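Long-range contacts in PmbA-related protein (Thermotoga maritima, PDB 1VL4), which is of uncertain function but is probably a metallopeptidase of the PmbA/TldD (U62) family: residues A[146-157]-A[179-189]; A[198-206]-A[287-295]. All coordinates share one frame; numbering follows the deposited sequence.

Interaction 1. Residues A[146-157]-A[179-189]; sequences ERVVMVPTVMYK and GGFLFAMAIAR
Ile187 meets three residues of the opposing strand at once: Val149, Met150 and Pro152. Its CD1 presses on Pro152 CG at 3.4 Å, tighter than a usual carbon contact, and its CG2 touches Val149 CG2. Met150 lies alongside it, pointing the same way. Ile187 CG1 stands anti to the carbonyl carbon (chi1 -61°), which carries CD1 out to the proline ring. The backbone bulges here: Val149 N gives a 2.8 Å bond to Ile187 O, and Met150 N adds a weak one to the same oxygen, the signature of a classic beta bulge. Between Met150 and Thr153 the register slips again, at Pro152, whose nitrogen has no hydrogen to offer Met185 O. From Thr153 to Lys157 the pairing is regular, as in the bond from Phe183 N to Met155 O, 2.8 Å.

The two faces differ. Val154 and Tyr156 meet helix 128-143, and Val148, Leu182 and Ala188 meet helix 210-223; Ala184 points to the same side. Leu182 CD1 reaches over to Tyr156 CB at 4.0 Å. Thr153, Met155, Phe181, Phe183 and Met185 occupy the more solvent-accessible face, which Ile187 shares, so its tight spot at the bulge is a local one. There Thr153 CG2 lies in the plane of the Phe183 ring, at its edge, 3.9 Å from CE2, and Met155 SD sits at the edge of the Phe181 ring. At the exposed end Val149 CG1 lies over the centre of one face of the Arg189 guanidinium, while Arg189 NH1 donates in its own plane to Glu146 O (3.2 Å). Strands 148-167 and 172-188 thus form a long antiparallel beta hairpin with a classic bulge, set within the six-stranded antiparallel sheet of the protein.

Interaction 2. Residues A[198-206]-A[287-295]; sequences WYELARTPE and YHPKGLSST
Arg203, just past the end of strand 194-202, pushes its guanidinium into two successive type I beta turns, His288 to Gly291 and Gly291 to Ser294, and is held by their backbone carbonyls. Arg203 NE donates to Pro289 O at 2.9 Å, a bent bond (134° at the hydrogen) with the oxygen tilted out of the guanidinium plane. Arg203 NH2 gives its firmer bond to His288 O, which lies in that plane 3.1 Å away, and weak ones to Gly291 O and Pro289 O. The chain gets there by folding at chi2 (89°) and again at chi3 (51°). Arg203 NH1 turns to a water, 2.8 Å off, that donates in turn to Ser294 O and, weakly, to Leu292 O; weak bonds to Thr118 O and Asp178 O add to its grip.

The acceptors are shared. His288 O also takes Gly291 N, which arrives from the opposite face of the carbonyl plane to Arg203 NH2, and Gly291 O receives both Ser294 N and Ser294 OG. The serine hydroxyl accepts from His288 N as well, while His288 ND1 takes Lys290 N in the plane of its ring. A leucine in place of Arg203 would probably leave Pro289 O without its donor and deprive the bridging water of its N-H partner, setting the paired turns freer to shift.

Beside the polar cluster, Leu201 CD2 meets Leu292 CD1 at 3.6 Å, and the methylenes of Lys290 run along the carbonyl Leu201 O. In this way the central-domain strand is tied to a loop of the C-terminal domain, with Leu292 CD2 4.0 Å above the plane of the Arg203 guanidinium, over its centre.

Strand 172-188 connects the two contacts: it is half of interaction 1 and, on its other edge, pairs with strand 194-202, which leads into interaction 2. The joint is direct, since Gly180 N probably bonds to Ala202 O and also packs against Leu292 CD1. Interaction 1 lies farther from the chain centre, about 21 Å against about 11 Å, and holds neighbouring strands together by a ladder of backbone bonds, with one face mostly buried and the other partly exposed. Interaction 2, also partly buried but nearer the middle, joins the sheet's last strand to a C-terminal-domain loop, mostly through a single arginine, backbone oxygens and a water.

Interaction 1. Residues A[146-157]-A[179-189]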
loop_
_atom_site.group_PDB
_atom_site.type_symbol
_atom_site.label_atom_id
_atom_site.label_comp_id
_atom_site.label_asym_id
_atom_site.label_seq_id
_atom_site.Cartn_x
_atom_site.Cartn_y
_atom_site.Cartn_z
ATOM N N GLU A 146 -19.277 25.514 17.777
ATOM C CA GLU A 146 -18.144 26.453 17.874
ATOM C C GLU A 146 -16.859 25.803 18.434
ATOM O O GLU A 146 -15.755 26.298 18.216
ATOM C CB GLU A 146 -18.537 27.697 18.674
ATOM C CG GLU A 146 -18.968 27.475 20.133
ATOM C CD GLU A 146 -19.102 28.807 20.883
ATOM O OE1 GLU A 146 -18.537 29.784 20.393
ATOM O OE2 GLU A 146 -19.772 28.885 21.941
ATOM N N ARG A 147 -17.005 24.673 19.124
ATOM C CA ARG A 147 -15.868 23.994 19.708
ATOM C C ARG A 147 -15.075 23.235 18.683
ATOM O O ARG A 147 -13.926 22.889 18.932
ATOM C CB ARG A 147 -16.353 23.048 20.811
ATOM C CG ARG A 147 -16.940 23.810 22.035
ATOM C CD ARG A 147 -17.532 22.846 23.019
ATOM N NE ARG A 147 -18.797 22.351 22.536
ATOM C CZ ARG A 147 -19.699 21.700 23.272
ATOM N NH1 ARG A 147 -19.486 21.442 24.549
ATOM N NH2 ARG A 147 -20.814 21.286 22.706
ATOM N N VAL A 148 -15.692 22.931 17.540
ATOM C CA VAL A 148 -14.972 22.292 16.433
ATOM C C VAL A 148 -14.130 23.336 15.714
ATOM O O VAL A 148 -14.655 24.374 15.268
ATOM C CB VAL A 148 -15.937 21.598 15.450
ATOM C CG1 VAL A 148 -15.179 20.968 14.318
ATOM C CG2 VAL A 148 -16.713 20.558 16.199
ATOM N N VAL A 149 -12.814 23.085 15.644
ATOM C CA VAL A 149 -11.871 24.037 15.067
ATOM C C VAL A 149 -11.649 23.701 13.597
ATOM O O VAL A 149 -11.312 24.567 12.795
ATOM C CB VAL A 149 -10.490 24.103 15.829
ATOM C CG1 VAL A 149 -10.692 24.588 17.224
ATOM C CG2 VAL A 149 -9.775 22.778 15.893
ATOM N N MET A 150 -11.818 22.439 13.246
ATOM C CA MET A 150 -11.841 22.097 11.852
ATOM C C MET A 150 -12.368 20.703 11.602
ATOM O O MET A 150 -12.621 19.899 12.529
ATOM C CB MET A 150 -10.456 22.239 11.253
ATOM C CG MET A 150 -9.508 21.132 11.561
ATOM S SD MET A 150 -7.928 21.497 10.760
ATOM C CE MET A 150 -7.026 22.143 12.165
ATOM N N VAL A 151 -12.517 20.411 10.312
ATOM C CA VAL A 151 -13.028 19.129 9.856
ATOM C C VAL A 151 -12.077 18.627 8.770
ATOM O O VAL A 151 -12.259 18.900 7.582
ATOM C CB VAL A 151 -14.495 19.259 9.388
ATOM C CG1 VAL A 151 -15.051 17.899 9.058
ATOM C CG2 VAL A 151 -15.340 19.932 10.465
ATOM N N PRO A 152 -11.018 17.927 9.181
ATOM C CA PRO A 152 -9.930 17.753 8.224
ATOM C C PRO A 152 -10.318 16.852 7.060
ATOM O O PRO A 152 -9.763 16.973 5.974
ATOM C CB PRO A 152 -8.840 17.079 9.065
ATOM C CG PRO A 152 -9.272 17.292 10.513
ATOM C CD PRO A 152 -10.725 17.302 10.483
ATOM N N THR A 153 -11.253 15.939 7.304
ATOM C CA THR A 153 -11.660 15.004 6.318
ATOM C C THR A 153 -13.145 14.696 6.374
ATOM O O THR A 153 -13.713 14.490 7.418
ATOM C CB THR A 153 -10.825 13.695 6.419
ATOM O OG1 THR A 153 -9.465 13.975 6.132
ATOM C CG2 THR A 153 -11.279 12.654 5.419
ATOM N N VAL A 154 -13.753 14.678 5.184
ATOM C CA VAL A 154 -15.005 13.954 4.939
ATOM C C VAL A 154 -14.765 13.130 3.686
ATOM O O VAL A 154 -14.244 13.626 2.666
ATOM C CB VAL A 154 -16.208 14.893 4.739
ATOM C CG1 VAL A 154 -17.418 14.140 4.251
ATOM C CG2 VAL A 154 -16.532 15.649 6.004
ATOM N N MET A 155 -15.104 11.871 3.769
ATOM C CA MET A 155 -14.970 10.999 2.632
ATOM C C MET A 155 -16.244 10.203 2.304
ATOM O O MET A 155 -16.848 9.557 3.147
ATOM C CB MET A 155 -13.784 10.081 2.838
ATOM C CG MET A 155 -13.264 9.421 1.559
ATOM S SD MET A 155 -12.180 8.048 1.980
ATOM C CE MET A 155 -11.103 9.023 3.115
ATOM N N TYR A 156 -16.576 10.223 1.015
ATOM C CA TYR A 156 -17.668 9.464 0.421
ATOM C C TYR A 156 -17.079 8.425 -0.551
ATOM O O TYR A 156 -16.205 8.747 -1.370
ATOM C CB TYR A 156 -18.615 10.443 -0.338
ATOM C CG TYR A 156 -19.691 9.708 -1.162
ATOM C CD1 TYR A 156 -19.419 9.241 -2.459
ATOM C CD2 TYR A 156 -20.949 9.432 -0.616
ATOM C CE1 TYR A 156 -20.363 8.515 -3.190
ATOM C CE2 TYR A 156 -21.893 8.758 -1.338
ATOM C CZ TYR A 156 -21.594 8.284 -2.635
ATOM O OH TYR A 156 -22.549 7.564 -3.341
ATOM N N LYS A 157 -17.633 7.228 -0.547
ATOM C CA LYS A 157 -17.354 6.279 -1.570
ATOM C C LYS A 157 -18.533 5.371 -1.911
ATOM O O LYS A 157 -19.242 4.926 -1.021
ATOM C CB LYS A 157 -16.155 5.401 -1.180
ATOM C CG LYS A 157 -15.720 4.521 -2.358
ATOM C CD LYS A 157 -14.339 3.902 -2.178
ATOM C CE LYS A 157 -13.958 3.084 -3.399
ATOM N NZ LYS A 157 -12.642 2.382 -3.185
ATOM N N GLY A 179 -22.536 -0.927 -2.724
ATOM C CA GLY A 179 -22.518 -0.351 -1.401
ATOM C C GLY A 179 -21.743 0.919 -1.396
ATOM O O GLY A 179 -21.257 1.366 -2.422
ATOM N N GLY A 180 -21.694 1.523 -0.226
ATOM C CA GLY A 180 -21.058 2.826 -0.038
ATOM C C GLY A 180 -20.769 3.072 1.420
ATOM O O GLY A 180 -21.188 2.299 2.294
ATOM N N PHE A 181 -20.144 4.213 1.660
ATOM C CA PHE A 181 -19.438 4.580 2.916
ATOM C C PHE A 181 -19.423 6.094 2.939
ATOM O O PHE A 181 -19.241 6.757 1.887
ATOM C CB PHE A 181 -18.034 3.945 2.784
ATOM C CG PHE A 181 -16.974 4.440 3.703
ATOM C CD1 PHE A 181 -16.771 3.809 4.945
ATOM C CD2 PHE A 181 -16.051 5.414 3.282
ATOM C CE1 PHE A 181 -15.691 4.209 5.802
ATOM C CE2 PHE A 181 -14.999 5.820 4.095
ATOM C CZ PHE A 181 -14.798 5.189 5.373
ATOM N N LEU A 182 -19.676 6.676 4.113
ATOM C CA LEU A 182 -19.501 8.069 4.343
ATOM C C LEU A 182 -18.826 8.191 5.695
ATOM O O LEU A 182 -19.266 7.552 6.658
ATOM C CB LEU A 182 -20.830 8.794 4.357
ATOM C CG LEU A 182 -20.864 10.312 4.435
ATOM C CD1 LEU A 182 -20.006 11.018 3.390
ATOM C CD2 LEU A 182 -22.315 10.823 4.360
ATOM N N PHE A 183 -17.786 9.026 5.740
ATOM C CA PHE A 183 -16.880 9.143 6.881
ATOM C C PHE A 183 -16.649 10.626 7.113
ATOM O O PHE A 183 -16.575 11.434 6.185
ATOM C CB PHE A 183 -15.533 8.421 6.615
ATOM C CG PHE A 183 -14.375 8.795 7.594
ATOM C CD1 PHE A 183 -14.197 8.076 8.786
ATOM C CD2 PHE A 183 -13.490 9.814 7.307
ATOM C CE1 PHE A 183 -13.197 8.368 9.646
ATOM C CE2 PHE A 183 -12.482 10.127 8.186
ATOM C CZ PHE A 183 -12.321 9.382 9.362
ATOM N N ALA A 184 -16.524 10.993 8.378
ATOM C CA ALA A 184 -16.145 12.341 8.747
ATOM C C ALA A 184 -15.218 12.325 9.954
ATOM O O ALA A 184 -15.362 11.466 10.849
ATOM C CB ALA A 184 -17.372 13.163 9.051
ATOM N N MET A 185 -14.275 13.261 9.967
ATOM C CA MET A 185 -13.359 13.437 11.110
ATOM C C MET A 185 -13.323 14.910 11.499
ATOM O O MET A 185 -13.128 15.789 10.635
ATOM C CB MET A 185 -11.935 12.923 10.785
ATOM C CG MET A 185 -11.028 12.849 12.039
ATOM S SD MET A 185 -9.380 13.467 11.702
ATOM C CE MET A 185 -8.940 14.342 13.198
ATOM N N ALA A 186 -13.496 15.171 12.796
ATOM C CA ALA A 186 -13.488 16.515 13.315
ATOM C C ALA A 186 -12.380 16.714 14.362
ATOM O O ALA A 186 -11.925 15.772 14.986
ATOM C CB ALA A 186 -14.842 16.867 13.859
ATOM N N ILE A 187 -11.896 17.940 14.473
ATOM C CA ILE A 187 -10.931 18.345 15.540
ATOM C C ILE A 187 -11.539 19.409 16.449
ATOM O O ILE A 187 -11.979 20.458 15.963
ATOM C CB ILE A 187 -9.608 18.868 14.942
ATOM C CG1 ILE A 187 -8.952 17.746 14.115
ATOM C CG2 ILE A 187 -8.657 19.391 16.056
ATOM C CD1 ILE A 187 -7.689 18.114 13.434
ATOM N N ALA A 188 -11.536 19.130 17.777
ATOM C CA ALA A 188 -12.071 20.025 18.808
ATOM C C ALA A 188 -10.937 20.803 19.519
ATOM O O ALA A 188 -9.809 20.328 19.655
ATOM C CB ALA A 188 -12.874 19.226 19.820
ATOM N N ARG A 189 -11.248 22.029 19.919
ATOM C CA ARG A 189 -10.296 22.900 20.565
ATOM C C ARG A 189 -9.984 22.446 21.992
ATOM O O ARG A 189 -10.883 22.273 22.793
ATOM C CB ARG A 189 -10.871 24.303 20.604
ATOM C CG ARG A 189 -9.972 25.313 21.268
ATOM C CD ARG A 189 -10.637 26.650 21.349
ATOM N NE ARG A 189 -10.724 27.309 20.060
ATOM C CZ ARG A 189 -11.798 27.281 19.265
ATOM N NH1 ARG A 189 -12.947 26.679 19.620
ATOM N NH2 ARG A 189 -11.740 27.890 18.112
#

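Interaction 2. Residues A[198-206]-A[287-295]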
loop_
_atom_site.group_PDB
_atom_site.type_symbol
_atom_site.label_atom_id
_atom_site.label_comp_id
_atom_site.label_asym_id
_atom_site.label_seq_id
_atom_site.Cartn_x
_atom_site.Cartn_y
_atom_site.Cartn_z
ATOM N N TRP A 198 -16.325 9.388 12.727
ATOM C CA TRP A 198 -17.407 8.427 12.651
ATOM C C TRP A 198 -17.613 8.053 11.179
ATOM O O TRP A 198 -17.380 8.876 10.303
ATOM C CB TRP A 198 -18.699 9.032 13.249
ATOM C CG TRP A 198 -19.726 8.002 13.561
ATOM C CD1 TRP A 198 -20.830 7.697 12.847
ATOM C CD2 TRP A 198 -19.690 7.084 14.657
ATOM N NE1 TRP A 198 -21.486 6.631 13.414
ATOM C CE2 TRP A 198 -20.823 6.258 14.545
ATOM C CE3 TRP A 198 -18.822 6.905 15.737
ATOM C CZ2 TRP A 198 -21.110 5.260 15.462
ATOM C CZ3 TRP A 198 -19.116 5.918 16.661
ATOM C CH2 TRP A 198 -20.250 5.116 16.515
ATOM N N TYR A 199 -18.076 6.827 10.931
ATOM C CA TYR A 199 -18.434 6.373 9.587
ATOM C C TYR A 199 -19.684 5.521 9.659
ATOM O O TYR A 199 -20.029 4.933 10.725
ATOM C CB TYR A 199 -17.301 5.546 8.933
ATOM C CG TYR A 199 -17.007 4.249 9.646
ATOM C CD1 TYR A 199 -17.682 3.055 9.331
ATOM C CD2 TYR A 199 -16.072 4.211 10.653
ATOM C CE1 TYR A 199 -17.411 1.859 10.075
ATOM C CE2 TYR A 199 -15.808 3.046 11.370
ATOM C CZ TYR A 199 -16.480 1.895 11.091
ATOM O OH TYR A 199 -16.144 0.795 11.841
ATOM N N GLU A 200 -20.371 5.449 8.531
ATOM C CA GLU A 200 -21.427 4.438 8.335
ATOM C C GLU A 200 -21.108 3.696 7.007
ATOM O O GLU A 200 -20.618 4.290 6.049
ATOM C CB GLU A 200 -22.815 5.093 8.290
ATOM C CG GLU A 200 -23.455 5.452 9.674
ATOM C CD GLU A 200 -24.664 6.471 9.630
ATOM O OE1 GLU A 200 -25.296 6.706 8.551
ATOM O OE2 GLU A 200 -24.978 7.029 10.734
ATOM N N LEU A 201 -21.324 2.380 7.013
ATOM C CA LEU A 201 -21.317 1.527 5.784
ATOM C C LEU A 201 -22.764 1.237 5.438
ATOM O O LEU A 201 -23.598 1.093 6.340
ATOM C CB LEU A 201 -20.545 0.243 6.053
ATOM C CG LEU A 201 -19.044 0.478 6.048
ATOM C CD1 LEU A 201 -18.345 -0.502 6.987
ATOM C CD2 LEU A 201 -18.497 0.373 4.634
ATOM N N ALA A 202 -23.097 1.266 4.152
ATOM C CA ALA A 202 -24.452 1.067 3.702
ATOM C C ALA A 202 -24.527 0.346 2.346
ATOM O O ALA A 202 -23.663 0.491 1.475
ATOM C CB ALA A 202 -25.142 2.400 3.593
ATOM N N ARG A 203 -25.617 -0.382 2.169
ATOM C CA ARG A 203 -25.975 -1.023 0.895
ATOM C C ARG A 203 -26.771 -0.049 0.016
ATOM O O ARG A 203 -26.792 -0.135 -1.222
ATOM C CB ARG A 203 -26.795 -2.281 1.222
ATOM C CG ARG A 203 -27.014 -3.150 0.034
ATOM C CD ARG A 203 -25.971 -4.151 -0.203
ATOM N NE ARG A 203 -25.584 -5.019 0.942
ATOM C CZ ARG A 203 -24.461 -5.734 0.902
ATOM N NH1 ARG A 203 -23.739 -5.743 -0.200
ATOM N NH2 ARG A 203 -24.070 -6.477 1.910
ATOM N N THR A 204 -27.463 0.901 0.646
ATOM C CA THR A 204 -28.224 1.887 -0.105
ATOM C C THR A 204 -27.945 3.315 0.444
ATOM O O THR A 204 -27.593 3.454 1.604
ATOM C CB THR A 204 -29.720 1.560 0.010
ATOM O OG1 THR A 204 -30.468 2.382 -0.896
ATOM C CG2 THR A 204 -30.202 1.843 1.384
ATOM N N PRO A 205 -28.110 4.354 -0.389
ATOM C CA PRO A 205 -27.837 5.700 0.080
ATOM C C PRO A 205 -28.731 6.129 1.263
ATOM O O PRO A 205 -28.317 6.916 2.113
ATOM C CB PRO A 205 -28.107 6.566 -1.142
ATOM C CG PRO A 205 -28.304 5.676 -2.245
ATOM C CD PRO A 205 -28.444 4.318 -1.826
ATOM N N GLU A 206 -29.924 5.547 1.333
ATOM C CA GLU A 206 -30.937 5.883 2.327
ATOM C C GLU A 206 -30.461 5.496 3.667
ATOM O O GLU A 206 -30.921 6.033 4.675
ATOM C CB GLU A 206 -32.222 5.091 2.053
ATOM C CG GLU A 206 -33.040 5.658 0.937
ATOM C CD GLU A 206 -32.447 5.447 -0.423
ATOM O OE1 GLU A 206 -31.875 4.353 -0.704
ATOM O OE2 GLU A 206 -32.586 6.390 -1.225
ATOM N N TYR A 287 -23.060 -13.274 4.944
ATOM C CA TYR A 287 -23.816 -12.091 4.648
ATOM C C TYR A 287 -24.264 -11.344 5.876
ATOM O O TYR A 287 -24.689 -11.937 6.846
ATOM C CB TYR A 287 -25.010 -12.434 3.798
ATOM C CG TYR A 287 -26.004 -11.326 3.594
ATOM C CD1 TYR A 287 -25.876 -10.390 2.546
ATOM C CD2 TYR A 287 -27.132 -11.265 4.399
ATOM C CE1 TYR A 287 -26.828 -9.372 2.373
ATOM C CE2 TYR A 287 -28.052 -10.245 4.258
ATOM C CZ TYR A 287 -27.910 -9.322 3.231
ATOM O OH TYR A 287 -28.911 -8.413 3.101
ATOM N N HIS A 288 -24.161 -10.016 5.776
ATOM C CA HIS A 288 -24.846 -9.067 6.630
ATOM C C HIS A 288 -25.239 -7.881 5.714
ATOM O O HIS A 288 -24.474 -7.495 4.832
ATOM C CB HIS A 288 -23.901 -8.602 7.744
ATOM C CG HIS A 288 -24.553 -7.685 8.733
ATOM N ND1 HIS A 288 -24.905 -6.380 8.429
ATOM C CD2 HIS A 288 -24.938 -7.890 10.015
ATOM C CE1 HIS A 288 -25.439 -5.814 9.498
ATOM N NE2 HIS A 288 -25.447 -6.700 10.479
ATOM N N PRO A 289 -26.427 -7.328 5.894
ATOM C CA PRO A 289 -26.899 -6.243 5.053
ATOM C C PRO A 289 -25.953 -5.072 4.845
ATOM O O PRO A 289 -25.925 -4.543 3.757
ATOM C CB PRO A 289 -28.161 -5.760 5.786
ATOM C CG PRO A 289 -28.638 -6.968 6.507
ATOM C CD PRO A 289 -27.444 -7.750 6.878
ATOM N N LYS A 290 -25.134 -4.748 5.843
ATOM C CA LYS A 290 -24.156 -3.640 5.786
ATOM C C LYS A 290 -22.699 -4.155 5.707
ATOM O O LYS A 290 -21.763 -3.367 5.724
ATOM C CB LYS A 290 -24.279 -2.765 7.043
ATOM C CG LYS A 290 -25.571 -2.023 7.174
ATOM C CD LYS A 290 -25.493 -1.065 8.347
ATOM C CE LYS A 290 -26.860 -0.673 8.913
ATOM N NZ LYS A 290 -26.807 -0.598 10.415
ATOM N N GLY A 291 -22.540 -5.473 5.563
ATOM C CA GLY A 291 -21.202 -6.086 5.351
ATOM C C GLY A 291 -20.920 -6.142 3.864
ATOM O O GLY A 291 -21.400 -7.046 3.172
ATOM N N LEU A 292 -20.116 -5.189 3.372
ATOM C CA LEU A 292 -19.967 -4.980 1.939
ATOM C C LEU A 292 -19.063 -6.006 1.258
ATOM O O LEU A 292 -19.058 -6.064 0.053
ATOM C CB LEU A 292 -19.508 -3.561 1.621
ATOM C CG LEU A 292 -20.429 -2.453 2.157
ATOM C CD1 LEU A 292 -19.986 -1.045 1.640
ATOM C CD2 LEU A 292 -21.889 -2.730 1.826
ATOM N N SER A 293 -18.341 -6.828 2.028
ATOM C CA SER A 293 -17.658 -7.984 1.487
ATOM C C SER A 293 -18.524 -9.252 1.365
ATOM O O SER A 293 -18.036 -10.253 0.853
ATOM C CB SER A 293 -16.439 -8.291 2.302
ATOM O OG SER A 293 -15.542 -7.178 2.094
ATOM N N SER A 294 -19.801 -9.173 1.751
ATOM C CA SER A 294 -20.714 -10.315 1.704
ATOM C C SER A 294 -20.747 -10.885 0.294
ATOM O O SER A 294 -20.755 -10.127 -0.664
ATOM C CB SER A 294 -22.098 -9.930 2.171
ATOM O OG SER A 294 -22.126 -9.461 3.543
ATOM N N THR A 295 -20.673 -12.218 0.175
ATOM C CA THR A 295 -20.592 -12.875 -1.114
ATOM C C THR A 295 -20.993 -14.322 -0.911
ATOM O O THR A 295 -20.758 -14.852 0.153
ATOM C CB THR A 295 -19.164 -12.808 -1.705
ATOM O OG1 THR A 295 -19.124 -13.485 -2.986
ATOM C CG2 THR A 295 -18.109 -13.410 -0.755
HETATM O O HOH W 1 -21.465 -7.432 -0.469
#